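Local coordinates for protein group 3 allergen SMIPP-S YvT004A06 (Sarcoptes scabiei type hominis, PDB 3H7T) that has the trypsin-like serine protease fold and family membership but is an inactivated paralogue of a scabies mite protease, and probably does not cleave peptides, at residues V147-C152 and K163-G168; E153-Q158 and E209-F214. All coordinates share one frame; numbering follows the deposited sequence.

In the fold
Both interactions belong to the trypsin-like fold and share helix 149-157, which lies against the seven-stranded antiparallel sheet; their centres are about 7 Å apart. Along the chain the segments alternate: 147-152, which leads into the helix, is followed directly by 153-158, then come 163-168 and finally 209-214. Interaction 1 ties the first turn of the helix to the loop leading into strand 169-172, and interaction 2 ties its later turn to the entrance of strand 212-216, the antiparallel partner of 169-172. Ile165 joins them, its CD1 lying 3.7 Å from Val213 CG2 and its CG1 3.8 Å from Tyr156 CG. Together they fasten the helix to two adjacent strands.

Interaction 1. Residues V147-C152 and K163-G168; sequences VDRKSC and KYIYDG. With ZN (zinc ion), chain C.
Arg149 NH2 lies 3.7 Å from Asp167 O, which stands over one face of the guanidinium without bonding to it; a salt bridge with Asp113 and a hydrogen bond to Val169 O grip the nitrogen instead. The side chain that carries it there runs along the backbone of Tyr166 and Asp167. Its CG lies anti to the backbone N (chi1 -177°), and a bend at chi3 (-61°) turns the guanidinium so that one face looks onto Asp167. The CA of Asp167 sits 3.8 Å above that plane, nearer the edge of the group than its middle, and Asp167 O accepts a hydrogen bond from Arg216 NH1. Asp167 OD1 turns to a zinc ion, at 2.0 Å. The metal probably takes up much of its charge, and Arg149 CD is 3.9 Å from this oxygen. Nearer the helix backbone the contact is apolar: Arg149 and Ile165 run past one another head to tail, CG against CG2 at 3.9 Å. Ile165 CD1 rests 3.7 Å from Cys152 SG, whose disulfide to Cys171 bonds the helix covalently to strand 169-172. Asp148 caps the helix start, its OD2 accepting from Ser151 N at 3.1 Å on the anti side of the carboxylate. An N-capped short helix, followed by a loop and linked by a disulfide to the next strand, is a familiar element of the trypsin-like fold.

Interaction 2. Residues E153-Q158 and E209-F214; sequences EEQYKQ and EFPSVF. With ZN (zinc ion), chain D; ZN (zinc ion), chain F.
Helix 149-157 passes the loop that enters strand 212-216, Gln155 CA and Phe210 CA coming within 7.1 Å, at the flank of the seven-stranded sheet of the trypsin-like fold. Tyr156 is the buried centre of the contact. Its OH donates a 2.6 Å hydrogen bond to Pro211 O, almost in line with the carbonyl (C=O...donor angle 174°), which anchors the phenol end just ahead of the strand. Val213 CG2 comes obliquely to 3.3 Å from the same OH. Over one face of the tyrosine ring stands Phe210 in a T-shaped (edge-to-face) stack, centroids 5.6 Å apart and planes at 73°. With CG anti to the carbonyl carbon (chi1 -62°), Phe210 keeps CB against Tyr156 CE1 and carries its ring edge to the tyrosine face and the helix backbone, CE1 lying 3.3 Å from Gln155 O. Next to Tyr156 along the helix, the extended side chain of Gln155 crosses the ring of Pro211, with OE1 3.3 Å from Pro211 CD. A water joins the segments there, donating to Glu209 O and weakly to Gln155 OE1. Zinc ions sit beyond this packing: Glu153 and a water bind one, while Glu178 and a water share another with Glu209. That last zinc lies 2.2 Å from Glu209 OE2, and its bound water donates to Glu209 OE1 at 2.6 Å.

Interaction 1. Residues V147-C152 and K163-G168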
ATOM      1  N   VAL A 147       7.444   4.304  13.957  1.00 20.31           N
ATOM      2  CA  VAL A 147       8.782   4.282  14.528  1.00 21.31           C
ATOM      3  C   VAL A 147       9.570   5.447  13.928  1.00 22.46           C
ATOM      4  O   VAL A 147       9.538   5.659  12.716  1.00 22.26           O
ATOM      5  CB  VAL A 147       9.493   2.942  14.201  1.00 19.68           C
ATOM      6  CG1 VAL A 147      10.947   2.947  14.675  1.00 20.33           C
ATOM      7  CG2 VAL A 147       8.729   1.752  14.825  1.00 20.65           C
ATOM      8  N   ASP A 148      10.280   6.183  14.782  1.00 22.59           N
ATOM      9  CA  ASP A 148      11.171   7.257  14.345  1.00 23.03           C
ATOM     10  C   ASP A 148      12.081   6.837  13.185  1.00 22.78           C
ATOM     11  O   ASP A 148      12.767   5.814  13.276  1.00 22.61           O
ATOM     12  CB  ASP A 148      12.027   7.719  15.527  1.00 23.58           C
ATOM     13  CG  ASP A 148      12.946   8.847  15.156  1.00 29.91           C
ATOM     14  OD1 ASP A 148      12.462   9.993  15.056  1.00 35.00           O
ATOM     15  OD2 ASP A 148      14.147   8.580  14.945  1.00 30.69           O
ATOM     16  N   ARG A 149      12.085   7.620  12.101  1.00 22.37           N
ATOM     17  CA  ARG A 149      12.881   7.281  10.905  1.00 23.13           C
ATOM     18  C   ARG A 149      14.365   7.009  11.177  1.00 23.73           C
ATOM     19  O   ARG A 149      14.908   6.008  10.699  1.00 23.71           O
ATOM     20  CB  ARG A 149      12.737   8.353   9.821  1.00 23.90           C
ATOM     21  CG  ARG A 149      13.479   8.024   8.520  1.00 22.03           C
ATOM     22  CD  ARG A 149      13.141   8.987   7.384  1.00 21.59           C
ATOM     23  NE  ARG A 149      11.723   8.976   7.018  1.00 19.26           N
ATOM     24  CZ  ARG A 149      10.847   9.919   7.373  1.00 19.66           C
ATOM     25  NH1 ARG A 149      11.233  10.953   8.110  1.00 21.41           N
ATOM     26  NH2 ARG A 149       9.580   9.830   6.998  1.00 21.69           N
ATOM     27  N   LYS A 150      15.018   7.896  11.934  1.00 23.40           N
ATOM     28  CA  LYS A 150      16.415   7.687  12.307  1.00 24.92           C
ATOM     29  C   LYS A 150      16.629   6.362  13.051  1.00 24.37           C
ATOM     30  O   LYS A 150      17.544   5.599  12.729  1.00 23.77           O
ATOM     31  CB  LYS A 150      16.950   8.861  13.144  1.00 26.05           C
ATOM     32  CG  LYS A 150      18.462   8.800  13.385  1.00 31.45           C
ATOM     33  CD  LYS A 150      19.223   8.823  12.066  1.00 40.20           C
ATOM     34  CE  LYS A 150      20.720   8.656  12.278  1.00 45.96           C
ATOM     35  NZ  LYS A 150      21.445   8.654  10.980  1.00 48.99           N
ATOM     36  N   SER A 151      15.776   6.101  14.038  1.00 24.22           N
ATOM     37  CA  SER A 151      15.853   4.875  14.824  1.00 26.13           C
ATOM     38  C   SER A 151      15.626   3.627  13.955  1.00 25.97           C
ATOM     39  O   SER A 151      16.325   2.613  14.108  1.00 26.76           O
ATOM     40  CB  SER A 151      14.865   4.941  15.998  1.00 26.28           C
ATOM     41  OG  SER A 151      14.401   3.647  16.343  1.00 33.68           O
ATOM     42  N   CYS A 152      14.678   3.718  13.026  1.00 24.98           N
ATOM     43  CA  CYS A 152      14.417   2.631  12.074  1.00 24.30           C
ATOM     44  C   CYS A 152      15.608   2.398  11.149  1.00 23.26           C
ATOM     45  O   CYS A 152      16.006   1.259  10.927  1.00 22.56           O
ATOM     46  CB  CYS A 152      13.159   2.933  11.264  1.00 23.44           C
ATOM     47  SG  CYS A 152      12.705   1.726   9.999  1.00 30.31           S
ATOM     48  N   LYS A 163      19.696   1.247   3.184  1.00 25.84           N
ATOM     49  CA  LYS A 163      19.377   1.812   1.862  1.00 26.30           C
ATOM     50  C   LYS A 163      17.869   1.910   1.576  1.00 25.95           C
ATOM     51  O   LYS A 163      17.445   2.718   0.744  1.00 24.61           O
ATOM     52  CB  LYS A 163      20.048   0.992   0.748  1.00 27.03           C
ATOM     53  CG  LYS A 163      19.375  -0.378   0.504  1.00 31.16           C
ATOM     54  CD  LYS A 163      19.803  -1.031  -0.794  1.00 37.79           C
ATOM     55  CE  LYS A 163      20.951  -1.994  -0.580  1.00 39.79           C
ATOM     56  NZ  LYS A 163      21.231  -2.748  -1.831  1.00 48.69           N
ATOM     57  N   TYR A 164      17.071   1.075   2.243  1.00 24.77           N
ATOM     58  CA  TYR A 164      15.614   1.090   2.066  1.00 22.73           C
ATOM     59  C   TYR A 164      14.918   2.216   2.826  1.00 22.33           C
ATOM     60  O   TYR A 164      13.749   2.513   2.551  1.00 23.26           O
ATOM     61  CB  TYR A 164      14.993  -0.257   2.471  1.00 22.24           C
ATOM     62  CG  TYR A 164      15.497  -1.435   1.658  1.00 26.42           C
ATOM     63  CD1 TYR A 164      15.397  -1.439   0.265  1.00 27.08           C
ATOM     64  CD2 TYR A 164      16.073  -2.536   2.282  1.00 26.80           C
ATOM     65  CE1 TYR A 164      15.861  -2.518  -0.487  1.00 33.25           C
ATOM     66  CE2 TYR A 164      16.537  -3.627   1.539  1.00 31.69           C
ATOM     67  CZ  TYR A 164      16.431  -3.605   0.157  1.00 32.65           C
ATOM     68  OH  TYR A 164      16.888  -4.670  -0.583  1.00 35.06           O
ATOM     69  N   ILE A 165      15.628   2.837   3.771  1.00 21.58           N
ATOM     70  CA  ILE A 165      15.043   3.878   4.633  1.00 20.58           C
ATOM     71  C   ILE A 165      15.527   5.269   4.210  1.00 22.50           C
ATOM     72  O   ILE A 165      16.727   5.575   4.254  1.00 22.46           O
ATOM     73  CB  ILE A 165      15.357   3.631   6.144  1.00 20.27           C
ATOM     74  CG1 ILE A 165      15.185   2.135   6.525  1.00 22.18           C
ATOM     75  CG2 ILE A 165      14.544   4.576   7.047  1.00 20.83           C
ATOM     76  CD1 ILE A 165      13.754   1.611   6.430  1.00 17.99           C
ATOM     77  N   TYR A 166      14.580   6.110   3.815  1.00 22.88           N
ATOM     78  CA  TYR A 166      14.898   7.456   3.313  1.00 23.15           C
ATOM     79  C   TYR A 166      13.679   8.352   3.587  1.00 22.08           C
ATOM     80  O   TYR A 166      12.674   7.868   4.105  1.00 23.13           O
ATOM     81  CB  TYR A 166      15.294   7.383   1.825  1.00 22.06           C
ATOM     82  CG  TYR A 166      14.155   7.068   0.887  1.00 25.84           C
ATOM     83  CD1 TYR A 166      13.647   8.050   0.040  1.00 21.31           C
ATOM     84  CD2 TYR A 166      13.569   5.798   0.853  1.00 22.68           C
ATOM     85  CE1 TYR A 166      12.598   7.779  -0.812  1.00 22.80           C
ATOM     86  CE2 TYR A 166      12.519   5.518  -0.003  1.00 18.44           C
ATOM     87  CZ  TYR A 166      12.033   6.515  -0.827  1.00 25.56           C
ATOM     88  OH  TYR A 166      10.978   6.272  -1.671  1.00 20.20           O
ATOM     89  N   ASP A 167      13.745   9.638   3.257  1.00 22.12           N
ATOM     90  CA  ASP A 167      12.666  10.564   3.635  1.00 21.80           C
ATOM     91  C   ASP A 167      11.312  10.241   2.997  1.00 21.66           C
ATOM     92  O   ASP A 167      10.263  10.655   3.506  1.00 22.39           O
ATOM     93  CB  ASP A 167      13.037  12.023   3.337  1.00 21.60           C
ATOM     94  CG  ASP A 167      14.239  12.508   4.134  1.00 25.72           C
ATOM     95  OD1 ASP A 167      14.510  12.003   5.251  1.00 20.19           O
ATOM     96  OD2 ASP A 167      14.915  13.431   3.637  1.00 22.63           O
ATOM     97  N   GLY A 168      11.333   9.514   1.882  1.00 21.07           N
ATOM     98  CA  GLY A 168      10.104   9.177   1.163  1.00 19.62           C
ATOM     99  C   GLY A 168       9.374   7.954   1.717  1.00 19.41           C
ATOM    100  O   GLY A 168       8.364   7.516   1.149  1.00 19.56           O
TER
HETATM  101 ZN    ZN C 236      16.429  12.064   5.724  1.00 41.13          ZN

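Interaction 2. Residues E153-Q158 and E209-F214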
ATOM      1  N   GLU A 153      16.176   3.482  10.619  1.00 22.43           N
ATOM      2  CA  GLU A 153      17.376   3.378   9.801  1.00 21.92           C
ATOM      3  C   GLU A 153      18.542   2.712  10.522  1.00 21.86           C
ATOM      4  O   GLU A 153      19.249   1.886   9.929  1.00 21.39           O
ATOM      5  CB  GLU A 153      17.840   4.739   9.280  1.00 21.33           C
ATOM      6  CG  GLU A 153      19.100   4.570   8.439  1.00 26.92           C
ATOM      7  CD  GLU A 153      19.623   5.848   7.846  1.00 33.68           C
ATOM      8  OE1 GLU A 153      19.695   6.866   8.566  1.00 36.89           O
ATOM      9  OE2 GLU A 153      19.984   5.817   6.654  1.00 37.00           O
ATOM     10  N   GLU A 154      18.752   3.097  11.780  1.00 22.29           N
ATOM     11  CA  GLU A 154      19.805   2.502  12.612  1.00 24.18           C
ATOM     12  C   GLU A 154      19.614   0.991  12.753  1.00 24.56           C
ATOM     13  O   GLU A 154      20.582   0.237  12.601  1.00 25.31           O
ATOM     14  CB  GLU A 154      19.878   3.172  13.985  1.00 24.65           C
ATOM     15  CG  GLU A 154      20.398   4.606  13.949  1.00 30.13           C
ATOM     16  CD  GLU A 154      20.233   5.342  15.266  1.00 37.82           C
ATOM     17  OE1 GLU A 154      20.506   6.562  15.297  1.00 40.67           O
ATOM     18  OE2 GLU A 154      19.829   4.710  16.268  1.00 43.18           O
ATOM     19  N   GLN A 155      18.370   0.560  13.010  1.00 24.59           N
ATOM     20  CA  GLN A 155      18.009  -0.867  13.067  1.00 25.60           C
ATOM     21  C   GLN A 155      18.290  -1.611  11.756  1.00 25.20           C
ATOM     22  O   GLN A 155      18.848  -2.710  11.767  1.00 26.78           O
ATOM     23  CB  GLN A 155      16.521  -1.055  13.398  1.00 25.84           C
ATOM     24  CG  GLN A 155      16.031  -0.519  14.737  1.00 29.00           C
ATOM     25  CD  GLN A 155      14.556  -0.823  14.947  1.00 34.24           C
ATOM     26  OE1 GLN A 155      14.115  -1.962  14.770  1.00 31.96           O
ATOM     27  NE2 GLN A 155      13.783   0.196  15.307  1.00 36.41           N
ATOM     28  N   TYR A 156      17.856  -1.030  10.637  1.00 24.59           N
ATOM     29  CA  TYR A 156      18.105  -1.605   9.312  1.00 24.26           C
ATOM     30  C   TYR A 156      19.599  -1.643   8.977  1.00 24.65           C
ATOM     31  O   TYR A 156      20.074  -2.574   8.309  1.00 23.46           O
ATOM     32  CB  TYR A 156      17.336  -0.830   8.234  1.00 23.23           C
ATOM     33  CG  TYR A 156      15.922  -1.327   7.992  1.00 21.62           C
ATOM     34  CD1 TYR A 156      14.931  -1.214   8.981  1.00 17.76           C
ATOM     35  CD2 TYR A 156      15.569  -1.904   6.767  1.00 20.03           C
ATOM     36  CE1 TYR A 156      13.632  -1.681   8.757  1.00 18.26           C
ATOM     37  CE2 TYR A 156      14.270  -2.372   6.533  1.00 21.85           C
ATOM     38  CZ  TYR A 156      13.311  -2.256   7.529  1.00 20.61           C
ATOM     39  OH  TYR A 156      12.031  -2.716   7.297  1.00 22.05           O
ATOM     40  N   LYS A 157      20.333  -0.634   9.448  1.00 25.23           N
ATOM     41  CA  LYS A 157      21.780  -0.554   9.236  1.00 26.70           C
ATOM     42  C   LYS A 157      22.527  -1.751   9.838  1.00 28.41           C
ATOM     43  O   LYS A 157      23.585  -2.129   9.329  1.00 28.31           O
ATOM     44  CB  LYS A 157      22.342   0.755   9.803  1.00 26.42           C
ATOM     45  CG  LYS A 157      23.755   1.090   9.342  1.00 27.26           C
ATOM     46  CD  LYS A 157      24.243   2.399   9.959  1.00 33.76           C
ATOM     47  N   GLN A 158      21.970  -2.330  10.910  1.00 29.60           N
ATOM     48  CA  GLN A 158      22.539  -3.507  11.585  1.00 32.13           C
ATOM     49  C   GLN A 158      22.763  -4.688  10.640  1.00 32.44           C
ATOM     50  O   GLN A 158      23.700  -5.468  10.821  1.00 32.98           O
ATOM     51  CB  GLN A 158      21.625  -3.972  12.725  1.00 32.55           C
ATOM     52  CG  GLN A 158      21.689  -3.162  14.007  1.00 37.56           C
ATOM     53  CD  GLN A 158      20.669  -3.631  15.036  1.00 44.26           C
ATOM     54  OE1 GLN A 158      19.872  -2.843  15.539  1.00 46.42           O
ATOM     55  NE2 GLN A 158      20.688  -4.928  15.348  1.00 49.46           N
ATOM     56  N   GLU A 209      10.981  -8.708  13.085  1.00 29.57           N
ATOM     57  CA  GLU A 209      11.656  -7.963  14.165  1.00 29.87           C
ATOM     58  C   GLU A 209      12.099  -6.565  13.747  1.00 28.95           C
ATOM     59  O   GLU A 209      12.514  -5.769  14.588  1.00 31.48           O
ATOM     60  CB  GLU A 209      12.817  -8.744  14.813  1.00 30.43           C
ATOM     61  CG  GLU A 209      12.441 -10.108  15.383  1.00 36.29           C
ATOM     62  CD  GLU A 209      11.448 -10.049  16.529  1.00 40.23           C
ATOM     63  OE1 GLU A 209      11.688  -9.308  17.507  1.00 44.65           O
ATOM     64  OE2 GLU A 209      10.433 -10.774  16.467  1.00 45.81           O
ATOM     65  N   PHE A 210      12.011  -6.262  12.455  1.00 26.41           N
ATOM     66  CA  PHE A 210      12.278  -4.914  11.968  1.00 23.94           C
ATOM     67  C   PHE A 210      10.930  -4.266  11.669  1.00 22.20           C
ATOM     68  O   PHE A 210       9.984  -4.964  11.290  1.00 22.15           O
ATOM     69  CB  PHE A 210      13.150  -4.933  10.710  1.00 23.01           C
ATOM     70  CG  PHE A 210      14.522  -5.547  10.918  1.00 27.27           C
ATOM     71  CD1 PHE A 210      15.641  -4.740  11.054  1.00 27.67           C
ATOM     72  CD2 PHE A 210      14.688  -6.933  10.969  1.00 28.05           C
ATOM     73  CE1 PHE A 210      16.911  -5.293  11.234  1.00 30.10           C
ATOM     74  CE2 PHE A 210      15.956  -7.491  11.157  1.00 25.00           C
ATOM     75  CZ  PHE A 210      17.064  -6.665  11.295  1.00 29.89           C
ATOM     76  N   PRO A 211      10.827  -2.935  11.846  1.00 20.68           N
ATOM     77  CA  PRO A 211       9.589  -2.254  11.470  1.00 19.26           C
ATOM     78  C   PRO A 211       9.307  -2.415   9.981  1.00 18.81           C
ATOM     79  O   PRO A 211      10.238  -2.517   9.182  1.00 20.42           O
ATOM     80  CB  PRO A 211       9.891  -0.780  11.769  1.00 19.29           C
ATOM     81  CG  PRO A 211      10.942  -0.804  12.797  1.00 19.55           C
ATOM     82  CD  PRO A 211      11.787  -2.016  12.492  1.00 20.68           C
ATOM     83  N   SER A 212       8.036  -2.419   9.610  1.00 17.23           N
ATOM     84  CA  SER A 212       7.659  -2.452   8.203  1.00 17.59           C
ATOM     85  C   SER A 212       7.822  -1.071   7.549  1.00 17.14           C
ATOM     86  O   SER A 212       7.846  -0.050   8.231  1.00 16.51           O
ATOM     87  CB  SER A 212       6.219  -2.960   8.042  1.00 16.86           C
ATOM     88  OG  SER A 212       6.123  -4.291   8.515  1.00 17.21           O
ATOM     89  N   VAL A 213       7.901  -1.050   6.223  1.00 18.28           N
ATOM     90  CA  VAL A 213       8.188   0.183   5.489  1.00 18.61           C
ATOM     91  C   VAL A 213       6.996   0.621   4.638  1.00 18.67           C
ATOM     92  O   VAL A 213       6.376  -0.189   3.930  1.00 17.28           O
ATOM     93  CB  VAL A 213       9.484   0.009   4.638  1.00 20.17           C
ATOM     94  CG1 VAL A 213       9.727   1.202   3.701  1.00 18.54           C
ATOM     95  CG2 VAL A 213      10.679  -0.207   5.566  1.00 16.90           C
ATOM     96  N   PHE A 214       6.700   1.918   4.702  1.00 18.79           N
ATOM     97  CA  PHE A 214       5.541   2.488   4.055  1.00 20.08           C
ATOM     98  C   PHE A 214       5.964   3.712   3.269  1.00 21.49           C
ATOM     99  O   PHE A 214       6.620   4.603   3.814  1.00 21.62           O
ATOM    100  CB  PHE A 214       4.512   2.936   5.104  1.00 21.09           C
ATOM    101  CG  PHE A 214       3.884   1.810   5.878  1.00 20.08           C
ATOM    102  CD1 PHE A 214       2.645   1.303   5.497  1.00 18.87           C
ATOM    103  CD2 PHE A 214       4.520   1.272   7.009  1.00 18.20           C
ATOM    104  CE1 PHE A 214       2.050   0.256   6.209  1.00 20.39           C
ATOM    105  CE2 PHE A 214       3.930   0.228   7.723  1.00 17.91           C
ATOM    106  CZ  PHE A 214       2.694  -0.283   7.314  1.00 18.04           C
TER
HETATM  107 ZN    ZN D 237      19.932   8.228   6.246  1.00 65.45          ZN
HETATM  108 ZN    ZN F 239       9.339 -10.793  18.369  1.00 52.34          ZN
HETATM  109  O   HOH W   1      20.427   9.182   8.320  1.00 46.06           O
HETATM  110  O   HOH W   2      11.377  -3.710  15.460  1.00 30.35           O
HETATM  111  O   HOH W   3      10.662 -10.206  19.710  1.00 29.22           O